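Local coordinates for protein arginine kinase (PDB 4RF6) that catalyses the reversible transfer of phosphate from ATP to L-arginine, giving phosphoarginine and ADP, at residues Ile127-Ile132 and Ser289-Ile294; Arg131-Arg136 and Arg236-Glu241; Gly285-Val290 and Ile334-Arg339; Ile312-Ile317 and Gly330-Ser335. One frame throughout, in Å; residues are numbered along the deposited sequence. Where two conformers were deposited one is given.

Contact 1 of 4, residues Ile127-Ile132 and Ser289-Ile294; sequences IRSTRI and SVHVKI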
loop_
_atom_site.group_PDB
_atom_site.type_symbol
_atom_site.label_atom_id
_atom_site.label_comp_id
_atom_site.label_asym_id
_atom_site.label_seq_id
_atom_site.Cartn_x
_atom_site.Cartn_y
_atom_site.Cartn_z
ATOM N N ILE A 127 2.496 -6.377 9.373
ATOM C CA ILE A 127 3.273 -5.215 8.961
ATOM C C ILE A 127 2.691 -4.623 7.677
ATOM O O ILE A 127 2.335 -5.356 6.748
ATOM C CB ILE A 127 4.767 -5.591 8.783
ATOM C CG1 ILE A 127 5.352 -6.088 10.110
ATOM C CG2 ILE A 127 5.569 -4.417 8.249
ATOM C CD1 ILE A 127 6.765 -6.659 9.998
ATOM N N ARG A 128 2.575 -3.297 7.632
ATOM C CA ARG A 128 1.921 -2.640 6.509
ATOM C C ARG A 128 2.904 -1.925 5.592
ATOM O O ARG A 128 2.710 -1.881 4.373
ATOM C CB ARG A 128 0.841 -1.677 7.013
ATOM C CG ARG A 128 -0.345 -2.395 7.640
ATOM C CD ARG A 128 -1.391 -1.433 8.168
ATOM N NE ARG A 128 -2.591 -2.152 8.592
ATOM C CZ ARG A 128 -3.780 -1.589 8.766
ATOM N NH1 ARG A 128 -3.940 -0.290 8.550
ATOM N NH2 ARG A 128 -4.812 -2.328 9.150
ATOM N N SER A 129 3.965 -1.376 6.172
ATOM C CA SER A 129 4.925 -0.616 5.382
ATOM C C SER A 129 6.260 -0.463 6.096
ATOM O O SER A 129 6.337 -0.553 7.322
ATOM C CB SER A 129 4.356 0.763 5.031
ATOM O OG SER A 129 4.077 1.510 6.204
ATOM N N THR A 130 7.304 -0.218 5.310
ATOM C CA THR A 130 8.663 -0.113 5.814
ATOM C C THR A 130 9.345 1.063 5.116
ATOM O O THR A 130 9.164 1.261 3.908
ATOM C CB THR A 130 9.437 -1.418 5.549
ATOM O OG1 THR A 130 8.828 -2.491 6.282
ATOM C CG2 THR A 130 10.896 -1.286 5.976
ATOM N N ARG A 131 10.109 1.845 5.873
ATOM C CA ARG A 131 10.711 3.073 5.355
ATOM C C ARG A 131 12.046 3.329 6.042
ATOM O O ARG A 131 12.149 3.220 7.266
ATOM C CB ARG A 131 9.762 4.258 5.603
ATOM C CG ARG A 131 10.248 5.610 5.099
ATOM C CD ARG A 131 9.214 6.692 5.423
ATOM N NE ARG A 131 9.601 8.028 4.965
ATOM C CZ ARG A 131 10.343 8.887 5.665
ATOM N NH1 ARG A 131 10.627 10.075 5.159
ATOM N NH2 ARG A 131 10.808 8.563 6.865
ATOM N N ILE A 132 13.074 3.645 5.257
ATOM C CA ILE A 132 14.358 4.039 5.825
ATOM C C ILE A 132 14.857 5.304 5.137
ATOM O O ILE A 132 14.904 5.389 3.904
ATOM C CB ILE A 132 15.423 2.924 5.738
ATOM C CG1 ILE A 132 14.882 1.609 6.305
ATOM C CG2 ILE A 132 16.680 3.341 6.491
ATOM C CD1 ILE A 132 15.869 0.452 6.248
ATOM N N SER A 289 11.438 3.329 9.965
ATOM C CA SER A 289 10.051 3.285 10.429
ATOM C C SER A 289 9.267 2.118 9.826
ATOM O O SER A 289 9.272 1.937 8.606
ATOM C CB SER A 289 9.352 4.606 10.097
ATOM O OG SER A 289 7.944 4.484 10.168
ATOM N N VAL A 290 8.584 1.353 10.674
ATOM C CA VAL A 290 7.730 0.254 10.233
ATOM C C VAL A 290 6.323 0.474 10.784
ATOM O O VAL A 290 6.158 0.717 11.979
ATOM C CB VAL A 290 8.281 -1.110 10.732
ATOM C CG1 VAL A 290 7.252 -2.218 10.556
ATOM C CG2 VAL A 290 9.567 -1.464 10.012
ATOM N N HIS A 291 5.317 0.421 9.917
ATOM C CA HIS A 291 3.937 0.444 10.386
ATOM C C HIS A 291 3.440 -0.983 10.601
ATOM O O HIS A 291 3.441 -1.796 9.675
ATOM C CB HIS A 291 3.034 1.196 9.411
ATOM C CG HIS A 291 3.279 2.672 9.385
ATOM N ND1 HIS A 291 2.425 3.560 8.767
ATOM C CD2 HIS A 291 4.289 3.415 9.898
ATOM C CE1 HIS A 291 2.897 4.787 8.905
ATOM N NE2 HIS A 291 4.027 4.725 9.587
ATOM N N VAL A 292 3.028 -1.287 11.828
ATOM C CA VAL A 292 2.654 -2.651 12.188
ATOM C C VAL A 292 1.426 -2.663 13.097
ATOM O O VAL A 292 1.271 -1.797 13.962
ATOM C CB VAL A 292 3.836 -3.401 12.846
ATOM C CG1 VAL A 292 4.213 -2.765 14.182
ATOM C CG2 VAL A 292 3.505 -4.872 13.030
ATOM N N LYS A 293 0.547 -3.638 12.886
ATOM C CA LYS A 293 -0.683 -3.742 13.662
ATOM C C LYS A 293 -0.490 -4.702 14.824
ATOM O O LYS A 293 -0.461 -5.922 14.637
ATOM C CB LYS A 293 -1.829 -4.227 12.774
ATOM C CG LYS A 293 -3.169 -4.366 13.480
ATOM C CD LYS A 293 -4.297 -4.319 12.462
ATOM C CE LYS A 293 -5.667 -4.204 13.121
ATOM N NZ LYS A 293 -6.093 -5.456 13.802
ATOM N N ILE A 294 -0.350 -4.147 16.024
ATOM C CA ILE A 294 -0.082 -4.947 17.214
ATOM C C ILE A 294 -0.918 -4.524 18.437
ATOM O O ILE A 294 -0.362 -4.205 19.491
ATOM C CB ILE A 294 1.427 -4.915 17.561
ATOM C CG1 ILE A 294 1.957 -3.479 17.508
ATOM C CG2 ILE A 294 2.229 -5.790 16.596
ATOM C CD1 ILE A 294 3.431 -3.342 17.891
HETATM O O HOH W 1 6.834 2.700 6.955
#

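Contact 2 of 4, residues Arg131-Arg136 and Arg236-Glu241; sequences RIRVAR and RIISME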
loop_
_atom_site.group_PDB
_atom_site.type_symbol
_atom_site.label_atom_id
_atom_site.label_comp_id
_atom_site.label_asym_id
_atom_site.label_seq_id
_atom_site.Cartn_x
_atom_site.Cartn_y
_atom_site.Cartn_z
ATOM N N ARG A 131 10.109 1.845 5.873
ATOM C CA ARG A 131 10.711 3.073 5.355
ATOM C C ARG A 131 12.046 3.329 6.042
ATOM O O ARG A 131 12.149 3.220 7.266
ATOM C CB ARG A 131 9.762 4.258 5.603
ATOM C CG ARG A 131 10.248 5.610 5.099
ATOM C CD ARG A 131 9.214 6.692 5.423
ATOM N NE ARG A 131 9.601 8.028 4.965
ATOM C CZ ARG A 131 10.343 8.887 5.665
ATOM N NH1 ARG A 131 10.627 10.075 5.159
ATOM N NH2 ARG A 131 10.808 8.563 6.865
ATOM N N ILE A 132 13.074 3.645 5.257
ATOM C CA ILE A 132 14.358 4.039 5.825
ATOM C C ILE A 132 14.857 5.304 5.137
ATOM O O ILE A 132 14.904 5.389 3.904
ATOM C CB ILE A 132 15.423 2.924 5.738
ATOM C CG1 ILE A 132 14.882 1.609 6.305
ATOM C CG2 ILE A 132 16.680 3.341 6.491
ATOM C CD1 ILE A 132 15.869 0.452 6.248
ATOM N N ARG A 133 15.213 6.289 5.950
ATOM C CA ARG A 133 15.657 7.587 5.462
ATOM C C ARG A 133 17.002 7.936 6.077
ATOM O O ARG A 133 17.232 7.654 7.245
ATOM C CB ARG A 133 14.633 8.647 5.856
ATOM C CG ARG A 133 15.061 10.080 5.604
ATOM C CD ARG A 133 14.749 10.946 6.815
ATOM N NE ARG A 133 15.939 11.250 7.607
ATOM C CZ ARG A 133 15.914 11.689 8.863
ATOM N NH1 ARG A 133 17.050 11.943 9.497
ATOM N NH2 ARG A 133 14.759 11.865 9.488
ATOM N N VAL A 134 17.892 8.534 5.286
ATOM C CA VAL A 134 19.152 9.057 5.804
ATOM C C VAL A 134 19.400 10.457 5.253
ATOM O O VAL A 134 19.027 10.772 4.121
ATOM C CB VAL A 134 20.370 8.154 5.485
ATOM C CG1 VAL A 134 20.316 6.864 6.297
ATOM C CG2 VAL A 134 20.442 7.859 3.993
ATOM N N ALA A 135 20.017 11.296 6.078
ATOM C CA ALA A 135 20.432 12.629 5.664
ATOM C C ALA A 135 21.934 12.601 5.413
ATOM O O ALA A 135 22.675 11.983 6.176
ATOM C CB ALA A 135 20.103 13.634 6.742
ATOM N N ARG A 136 22.379 13.259 4.346
ATOM C CA ARG A 136 23.802 13.312 4.021
ATOM C C ARG A 136 24.145 14.690 3.462
ATOM O O ARG A 136 23.283 15.376 2.913
ATOM C CB ARG A 136 24.169 12.231 2.993
ATOM C CG ARG A 136 24.033 10.774 3.466
ATOM C CD ARG A 136 25.106 10.418 4.488
ATOM N NE ARG A 136 25.081 9.000 4.845
ATOM C CZ ARG A 136 24.390 8.500 5.865
ATOM N NH1 ARG A 136 23.659 9.301 6.633
ATOM N NH2 ARG A 136 24.431 7.199 6.121
ATOM N N ARG A 236 18.358 14.237 1.282
ATOM C CA ARG A 236 17.497 13.405 2.102
ATOM C C ARG A 236 17.110 12.215 1.233
ATOM O O ARG A 236 16.380 12.359 0.249
ATOM C CB ARG A 236 16.248 14.153 2.562
ATOM C CG ARG A 236 15.437 13.344 3.572
ATOM C CD ARG A 236 14.059 13.925 3.818
ATOM N NE ARG A 236 14.107 15.162 4.591
ATOM C CZ ARG A 236 13.058 15.687 5.215
ATOM N NH1 ARG A 236 11.883 15.072 5.164
ATOM N NH2 ARG A 236 13.180 16.822 5.897
ATOM N N ILE A 237 17.619 11.044 1.595
ATOM C CA ILE A 237 17.496 9.853 0.767
ATOM C C ILE A 237 16.603 8.825 1.445
ATOM O O ILE A 237 16.895 8.381 2.558
ATOM C CB ILE A 237 18.875 9.240 0.517
ATOM C CG1 ILE A 237 19.834 10.309 -0.014
ATOM C CG2 ILE A 237 18.769 8.072 -0.444
ATOM C CD1 ILE A 237 21.319 9.971 0.163
ATOM N N ILE A 238 15.520 8.444 0.766
ATOM C CA ILE A 238 14.516 7.564 1.356
ATOM C C ILE A 238 14.275 6.330 0.507
ATOM O O ILE A 238 14.073 6.426 -0.706
ATOM C CB ILE A 238 13.165 8.298 1.530
ATOM C CG1 ILE A 238 13.367 9.628 2.256
ATOM C CG2 ILE A 238 12.156 7.422 2.268
ATOM C CD1 ILE A 238 12.611 10.787 1.626
ATOM N N SER A 239 14.291 5.167 1.152
ATOM C CA SER A 239 13.894 3.931 0.498
ATOM C C SER A 239 12.656 3.427 1.225
ATOM O O SER A 239 12.634 3.391 2.456
ATOM C CB SER A 239 15.016 2.900 0.570
ATOM O OG SER A 239 14.624 1.678 -0.021
ATOM N N MET A 240 11.618 3.061 0.478
ATOM C CA MET A 240 10.353 2.690 1.109
ATOM C C MET A 240 9.479 1.823 0.218
ATOM O O MET A 240 9.548 1.897 -1.010
ATOM C CB MET A 240 9.572 3.945 1.529
ATOM C CG MET A 240 8.986 4.754 0.373
ATOM S SD MET A 240 10.255 5.573 -0.614
ATOM C CE MET A 240 9.253 6.454 -1.822
ATOM N N GLU A 241 8.643 1.008 0.846
ATOM C CA GLU A 241 7.681 0.204 0.111
ATOM C C GLU A 241 6.636 -0.318 1.088
ATOM O O GLU A 241 6.807 -0.221 2.308
ATOM C CB GLU A 241 8.380 -0.957 -0.600
ATOM C CG GLU A 241 8.995 -1.986 0.348
ATOM C CD GLU A 241 9.976 -2.911 -0.350
ATOM O OE1 GLU A 241 10.026 -4.110 0.005
ATOM O OE2 GLU A 241 10.711 -2.426 -1.239
#

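Contact 3 of 4, residues Gly285-Val290 and Ile334-Arg339; sequences GMRASV and ISNRRR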
loop_
_atom_site.group_PDB
_atom_site.type_symbol
_atom_site.label_atom_id
_atom_site.label_comp_id
_atom_site.label_asym_id
_atom_site.label_seq_id
_atom_site.Cartn_x
_atom_site.Cartn_y
_atom_site.Cartn_z
ATOM N N GLY A 285 22.241 9.602 10.849
ATOM C CA GLY A 285 21.340 10.496 10.147
ATOM C C GLY A 285 20.076 9.788 9.718
ATOM O O GLY A 285 19.394 10.228 8.790
ATOM N N MET A 286 19.751 8.694 10.405
ATOM C CA MET A 286 18.721 7.777 9.928
ATOM C C MET A 286 17.418 7.846 10.712
ATOM O O MET A 286 17.432 7.917 11.942
ATOM C CB MET A 286 19.252 6.336 9.966
ATOM C CG MET A 286 18.219 5.265 9.598
ATOM S SD MET A 286 18.894 3.603 9.702
ATOM C CE MET A 286 20.119 3.675 8.401
ATOM N N ARG A 287 16.295 7.835 9.998
ATOM C CA ARG A 287 15.026 7.442 10.610
ATOM C C ARG A 287 14.472 6.214 9.897
ATOM O O ARG A 287 14.122 6.271 8.713
ATOM C CB ARG A 287 13.978 8.557 10.599
ATOM C CG ARG A 287 12.706 8.148 11.359
ATOM C CD ARG A 287 11.569 9.163 11.263
ATOM N NE ARG A 287 10.394 8.711 12.008
ATOM C CZ ARG A 287 9.308 8.170 11.456
ATOM N NH1 ARG A 287 8.294 7.783 12.222
ATOM N NH2 ARG A 287 9.230 8.020 10.139
ATOM N N ALA A 288 14.405 5.105 10.628
ATOM C CA ALA A 288 13.808 3.867 10.138
ATOM C C ALA A 288 12.422 3.748 10.754
ATOM O O ALA A 288 12.245 4.024 11.944
ATOM C CB ALA A 288 14.668 2.676 10.535
ATOM N N SER A 289 11.438 3.329 9.965
ATOM C CA SER A 289 10.051 3.285 10.429
ATOM C C SER A 289 9.267 2.118 9.826
ATOM O O SER A 289 9.272 1.937 8.606
ATOM C CB SER A 289 9.352 4.606 10.097
ATOM O OG SER A 289 7.944 4.484 10.168
ATOM N N VAL A 290 8.584 1.353 10.674
ATOM C CA VAL A 290 7.730 0.254 10.233
ATOM C C VAL A 290 6.323 0.474 10.784
ATOM O O VAL A 290 6.158 0.717 11.979
ATOM C CB VAL A 290 8.281 -1.110 10.732
ATOM C CG1 VAL A 290 7.252 -2.218 10.556
ATOM C CG2 VAL A 290 9.567 -1.464 10.012
ATOM N N ILE A 334 6.585 2.104 14.445
ATOM C CA ILE A 334 7.774 1.756 15.207
ATOM C C ILE A 334 8.959 2.489 14.583
ATOM O O ILE A 334 9.166 2.403 13.376
ATOM C CB ILE A 334 8.016 0.231 15.204
ATOM C CG1 ILE A 334 6.717 -0.510 15.496
ATOM C CG2 ILE A 334 9.057 -0.151 16.252
ATOM C CD1 ILE A 334 6.112 -0.148 16.840
ATOM N N SER A 335 9.729 3.225 15.382
ATOM C CA SER A 335 10.877 3.950 14.837
ATOM C C SER A 335 12.070 3.897 15.782
ATOM O O SER A 335 11.927 3.559 16.959
ATOM C CB SER A 335 10.505 5.400 14.503
ATOM O OG SER A 335 10.206 6.137 15.674
ATOM N N ASN A 336 13.251 4.217 15.268
ATOM C CA ASN A 336 14.446 4.229 16.108
ATOM C C ASN A 336 14.506 5.491 16.957
ATOM O O ASN A 336 14.088 6.567 16.517
ATOM C CB ASN A 336 15.693 4.161 15.237
ATOM C CG ASN A 336 15.731 5.272 14.221
ATOM O OD1 ASN A 336 14.774 5.462 13.470
ATOM N ND2 ASN A 336 16.819 6.040 14.211
ATOM N N ARG A 337 15.043 5.374 18.166
ATOM C CA ARG A 337 15.244 6.552 18.998
ATOM C C ARG A 337 16.669 7.094 18.888
ATOM O O ARG A 337 16.933 8.234 19.275
ATOM C CB ARG A 337 14.907 6.253 20.462
ATOM C CG ARG A 337 13.503 6.676 20.874
ATOM C CD ARG A 337 13.263 6.488 22.369
ATOM N NE ARG A 337 13.280 5.080 22.756
ATOM C CZ ARG A 337 12.584 4.571 23.769
ATOM N NH1 ARG A 337 11.804 5.355 24.503
ATOM N NH2 ARG A 337 12.663 3.273 24.046
ATOM N N ARG A 338 17.577 6.280 18.353
ATOM C CA ARG A 338 19.008 6.583 18.409
ATOM C C ARG A 338 19.693 6.709 17.035
ATOM O O ARG A 338 19.322 6.026 16.072
ATOM C CB ARG A 338 19.725 5.530 19.263
ATOM C CG ARG A 338 19.258 5.474 20.712
ATOM C CD ARG A 338 20.022 4.405 21.474
ATOM N NE ARG A 338 19.841 4.494 22.923
ATOM C CZ ARG A 338 20.507 3.752 23.801
ATOM N NH1 ARG A 338 21.397 2.860 23.381
ATOM N NH2 ARG A 338 20.280 3.895 25.100
ATOM N N ARG A 339 20.698 7.582 16.964
ATOM C CA ARG A 339 21.442 7.824 15.727
ATOM C C ARG A 339 22.946 7.942 15.970
ATOM O O ARG A 339 23.754 7.771 15.051
ATOM C CB ARG A 339 20.960 9.109 15.054
ATOM C CG ARG A 339 19.526 9.076 14.580
ATOM C CD ARG A 339 19.175 10.341 13.814
ATOM N NE ARG A 339 17.819 10.272 13.288
ATOM C CZ ARG A 339 16.771 10.873 13.839
ATOM N NH1 ARG A 339 16.928 11.613 14.930
ATOM N NH2 ARG A 339 15.568 10.744 13.290
#

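Contact 4 of 4, residues Ile312-Ile317 and Gly330-Ser335; sequences IQARGI and GVYDIS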
loop_
_atom_site.group_PDB
_atom_site.type_symbol
_atom_site.label_atom_id
_atom_site.label_comp_id
_atom_site.label_asym_id
_atom_site.label_seq_id
_atom_site.Cartn_x
_atom_site.Cartn_y
_atom_site.Cartn_z
ATOM N N ILE A 312 13.900 1.431 20.410
ATOM C CA ILE A 312 12.890 1.875 19.462
ATOM C C ILE A 312 11.726 2.496 20.226
ATOM O O ILE A 312 11.687 2.436 21.455
ATOM C CB ILE A 312 12.408 0.720 18.583
ATOM C CG1 ILE A 312 11.932 -0.455 19.445
ATOM C CG2 ILE A 312 13.528 0.281 17.645
ATOM C CD1 ILE A 312 11.515 -1.691 18.640
ATOM N N GLN A 313 10.790 3.103 19.505
ATOM C CA GLN A 313 9.644 3.748 20.138
ATOM C C GLN A 313 8.382 3.408 19.354
ATOM O O GLN A 313 8.443 3.177 18.142
ATOM C CB GLN A 313 9.846 5.264 20.184
ATOM C CG GLN A 313 10.054 5.892 18.811
ATOM C CD GLN A 313 10.659 7.283 18.880
ATOM O OE1 GLN A 313 10.472 8.009 19.858
ATOM N NE2 GLN A 313 11.394 7.661 17.835
ATOM N N ALA A 314 7.244 3.372 20.041
ATOM C CA ALA A 314 5.972 3.083 19.383
ATOM C C ALA A 314 4.995 4.241 19.519
ATOM O O ALA A 314 4.670 4.662 20.633
ATOM C CB ALA A 314 5.363 1.809 19.929
ATOM N N ARG A 315 4.518 4.742 18.382
ATOM C CA ARG A 315 3.548 5.829 18.371
ATOM C C ARG A 315 2.368 5.467 17.484
ATOM O O ARG A 315 2.523 4.726 16.513
ATOM C CB ARG A 315 4.193 7.110 17.847
ATOM C CG ARG A 315 5.246 7.722 18.762
ATOM C CD ARG A 315 4.617 8.543 19.881
ATOM N NE ARG A 315 5.494 9.637 20.287
ATOM C CZ ARG A 315 5.629 10.770 19.603
ATOM N NH1 ARG A 315 4.945 10.956 18.481
ATOM N NH2 ARG A 315 6.449 11.717 20.034
ATOM N N GLY A 316 1.190 5.991 17.815
ATOM C CA GLY A 316 0.029 5.853 16.949
ATOM C C GLY A 316 0.328 6.422 15.573
ATOM O O GLY A 316 1.204 7.275 15.428
ATOM N N ILE A 317 -0.392 5.949 14.561
ATOM C CA ILE A 317 -0.101 6.317 13.176
ATOM C C ILE A 317 -0.455 7.772 12.860
ATOM O O ILE A 317 0.383 8.541 12.380
ATOM C CB ILE A 317 -0.800 5.353 12.184
ATOM C CG1 ILE A 317 0.239 4.561 11.395
ATOM C CG2 ILE A 317 -1.717 6.106 11.236
ATOM C CD1 ILE A 317 1.249 3.885 12.275
ATOM N N GLY A 330 -5.041 -0.191 16.287
ATOM C CA GLY A 330 -4.010 -1.163 16.605
ATOM C C GLY A 330 -2.717 -0.995 15.828
ATOM O O GLY A 330 -1.745 -1.704 16.091
ATOM N N VAL A 331 -2.703 -0.064 14.874
ATOM C CA VAL A 331 -1.517 0.171 14.042
ATOM C C VAL A 331 -0.546 1.161 14.696
ATOM O O VAL A 331 -0.944 2.250 15.115
ATOM C CB VAL A 331 -1.894 0.673 12.637
ATOM C CG1 VAL A 331 -0.649 0.834 11.775
ATOM C CG2 VAL A 331 -2.874 -0.284 11.971
ATOM N N TYR A 332 0.727 0.778 14.776
ATOM C CA TYR A 332 1.743 1.613 15.402
ATOM C C TYR A 332 2.906 1.902 14.459
ATOM O O TYR A 332 3.284 1.057 13.639
ATOM C CB TYR A 332 2.251 0.962 16.694
ATOM C CG TYR A 332 1.258 1.007 17.831
ATOM C CD1 TYR A 332 0.145 0.174 17.841
ATOM C CD2 TYR A 332 1.431 1.886 18.894
ATOM C CE1 TYR A 332 -0.769 0.218 18.873
ATOM C CE2 TYR A 332 0.525 1.933 19.933
ATOM C CZ TYR A 332 -0.572 1.099 19.916
ATOM O OH TYR A 332 -1.479 1.146 20.949
ATOM N N ASP A 333 3.450 3.111 14.563
ATOM C CA ASP A 333 4.670 3.470 13.854
ATOM C C ASP A 333 5.835 3.147 14.779
ATOM O O ASP A 333 6.030 3.810 15.798
ATOM C CB ASP A 333 4.658 4.959 13.497
ATOM C CG ASP A 333 5.891 5.399 12.710
ATOM O OD1 ASP A 333 6.586 4.537 12.132
ATOM O OD2 ASP A 333 6.155 6.621 12.662
ATOM N N ILE A 334 6.585 2.104 14.445
ATOM C CA ILE A 334 7.774 1.756 15.207
ATOM C C ILE A 334 8.959 2.489 14.583
ATOM O O ILE A 334 9.166 2.403 13.376
ATOM C CB ILE A 334 8.016 0.231 15.204
ATOM C CG1 ILE A 334 6.717 -0.510 15.496
ATOM C CG2 ILE A 334 9.057 -0.151 16.252
ATOM C CD1 ILE A 334 6.112 -0.148 16.840
ATOM N N SER A 335 9.729 3.225 15.382
ATOM C CA SER A 335 10.877 3.950 14.837
ATOM C C SER A 335 12.070 3.897 15.782
ATOM O O SER A 335 11.927 3.559 16.959
ATOM C CB SER A 335 10.505 5.400 14.503
ATOM O OG SER A 335 10.206 6.137 15.674
HETATM O O HOH W 2 3.809 8.311 12.630
#

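Contact 1 of 4, residues Ile127-Ile132 and Ser289-Ile294
A classic beta bulge, in which Arg128 and Ser129 both face His291, interrupts the antiparallel pairing of strands 127-136 and 286-293. Arg128 N donates to His291 O at 2.7 Å in an almost straight bond (176°), while the amide of the same histidine, His291 N, gives its hydrogen to Ser129 O at 3.0 Å. A chi1 of 61° brings the Ser129 hydroxyl up beside the histidine side chain, with OG 3.4 Å from His291 CB. The same hydroxyl meets a water that donates to Ser289 O at 3.0 Å; since Arg131 N also donates to this carbonyl, two groups hold it. The two strands are neighbours in the large antiparallel sheet of the phosphagen kinase catalytic domain, and Ser129, Arg131, Ser289 and His291, all on one face, are predicted to belong to the ATP site. The opposite face is largely apolar. There Ile127 forks between two valines, its CG2 meeting Val290 CG1 at 3.6 Å and its CG1 meeting Val292 CG2 at 3.7 Å, with Val355 of helix 344-370 packed against it. Thr130 lies alongside Val290, pointing the same way, and its OG1 is hydrogen-bonded to Gly243 O.

Contact 2 of 4, residues Arg131-Arg136 and Arg236-Glu241
Between Arg131-Arg136 and Arg236-Glu241 the antiparallel sheet of the catalytic domain is regular, and its two faces differ sharply. The tight part is the backbone ladder and the buried face of Ile132, Val134, Ile237 and Ser239. Ile132 and Ser239 exchange two bonds, both 2.8 Å (Ile132 N to Ser239 O and Ser239 N to Ile132 O), and Val134 and Ile237 form a second hydrogen-bonded pair, with Ile237 N donating to Val134 O at 2.9 Å. On the buried face Val134 CG2 packs on Ile237 CB, while Leu253 of helix 246-264 touches both Ile132 and Ile237. The other face is more open, carrying the partly exposed Arg131, Arg133, Arg236 and Met240. Its three arginines are predicted ATP ligands, and their gathering suits a pocket for an anionic nucleotide. Arg133 and Arg236 meet through their aliphatic parts, CG to CG at 3.9 Å; in the conformer given Arg133 NH1 is hydrogen-bonded to Asn281 OD1, and Arg236 NH2 makes a salt bridge to Glu231. Ile238, on the same face, lies between Arg131 and Arg133, its CG1 3.8 Å from Arg133 CG. The fully extended chain of Arg131 passes over it, placing one guanidinium face on the methyl Ile238 CG2, 3.8 Å from Arg131 NE.

Contact 3 of 4, residues Gly285-Val290 and Ile334-Arg339
Met286 O is gripped by two side chains of the Ile334-Arg339 segment, Arg339 NE at 2.7 Å and Asn336 ND2 at 3.0 Å. They come from opposite faces of the carbonyl plane, each well out of it, so the oxygen is clamped between them. Arg339 reaches it with a chain extended from CG to NE, and its guanidinium edge runs on to Arg287 CB. The Asn336 amide does more: while ND2 serves Met286 O, OD1 accepts from Ala288 N at 2.9 Å. With chi1 at 56°, the side chain turns toward the neighbouring strand and bridges two of its backbone polar groups, where the backbone bond from Asn336 N to Ala288 O is only weak. Asn336 ND2 also donates to Arg338 O at 3.1 Å, nearly in the amide plane, which fixes the rotation of the amide and ties it to the turn that follows the strand. Further along, ordinary antiparallel pairing takes over, with Val290 N to Ile334 O at 3.0 Å and Ile334 N to Val290 O at 2.9 Å. Ser335 CB lies obliquely to the Arg287 guanidinium, 4.0 Å from Arg287 NH1, which is salt-bridged to Asp333. Where backbone pairing of strands 286-293 and 331-336 of the catalytic-domain sheet weakens, side-chain amide and guanidinium groups thus satisfy Met286 O and Ala288 N, next to Arg287, a predicted ATP ligand.

Contact 4 of 4, residues Ile312-Ile317 and Gly330-Ser335
The ring of Tyr332 is approached at a slant by Ala314 CB, 4.1 Å from Tyr332 CD2, and by the backbone of Arg315 and Gly316, while Gly330 O of its own segment lies at the ring edge, in plane. The second flat group, the Gln313 amide, sits at the far end of the same antiparallel strand pair, where strand 312-316 forms the outer edge of the catalytic-domain sheet. Gln313 NE2 donates to Ser335 OG at 2.9 Å, with the hydroxyl 28° out of the amide plane; with chi1 58° the chain brings CG and the amide alongside the hydroxyl of Ser335, which also receives Gln313 N on its backbone O at 2.8 Å. In the middle Arg315 and Asp333 exchange backbone bonds, the shorter from Asp333 N to Arg315 O at 2.7 Å. The face turned to the domain interior is apolar: Ile334 presents CD1 to Ala314 CB at 3.7 Å and CG2 to Ile312 CD1, with Met351 of helix 344-370 against both isoleucines. Ile317 folds back across strand 331-336, its CD1 3.6 Å from Val331 CG1 and close over the backbone between Tyr332 and Asp333. The chain following it, residues 318-326, is not modelled; it includes Glu320, a substrate ligand by similarity, and this packing lies at one end of a loop that is probably mobile. Asp333 accepts on OD2 a hydrogen bond of 2.9 Å from a water that reaches Ile317 O only weakly.

In the fold
The four contacts knit five neighbouring strands of one sheet, in the order 235-242, 127-136, 286-293, 331-336 and 312-316. Contact 2 joins the first pair, contact 1 the second, contact 3 the third and contact 4 the last. Contacts 1 and 4 have centres about 8 Å apart, whereas the centres of contacts 2 and 4 are about 18 Å apart and the two do not touch. One face of the sheet gathers the predicted ATP arginines: Arg131, shared by contacts 1 and 2, brings NH2 to 3.7 Å from Arg287 NH2 of contact 3, as suits a phosphate pocket. On this face Asp333 links contact 4 to contact 3 through its salt bridge to Arg287.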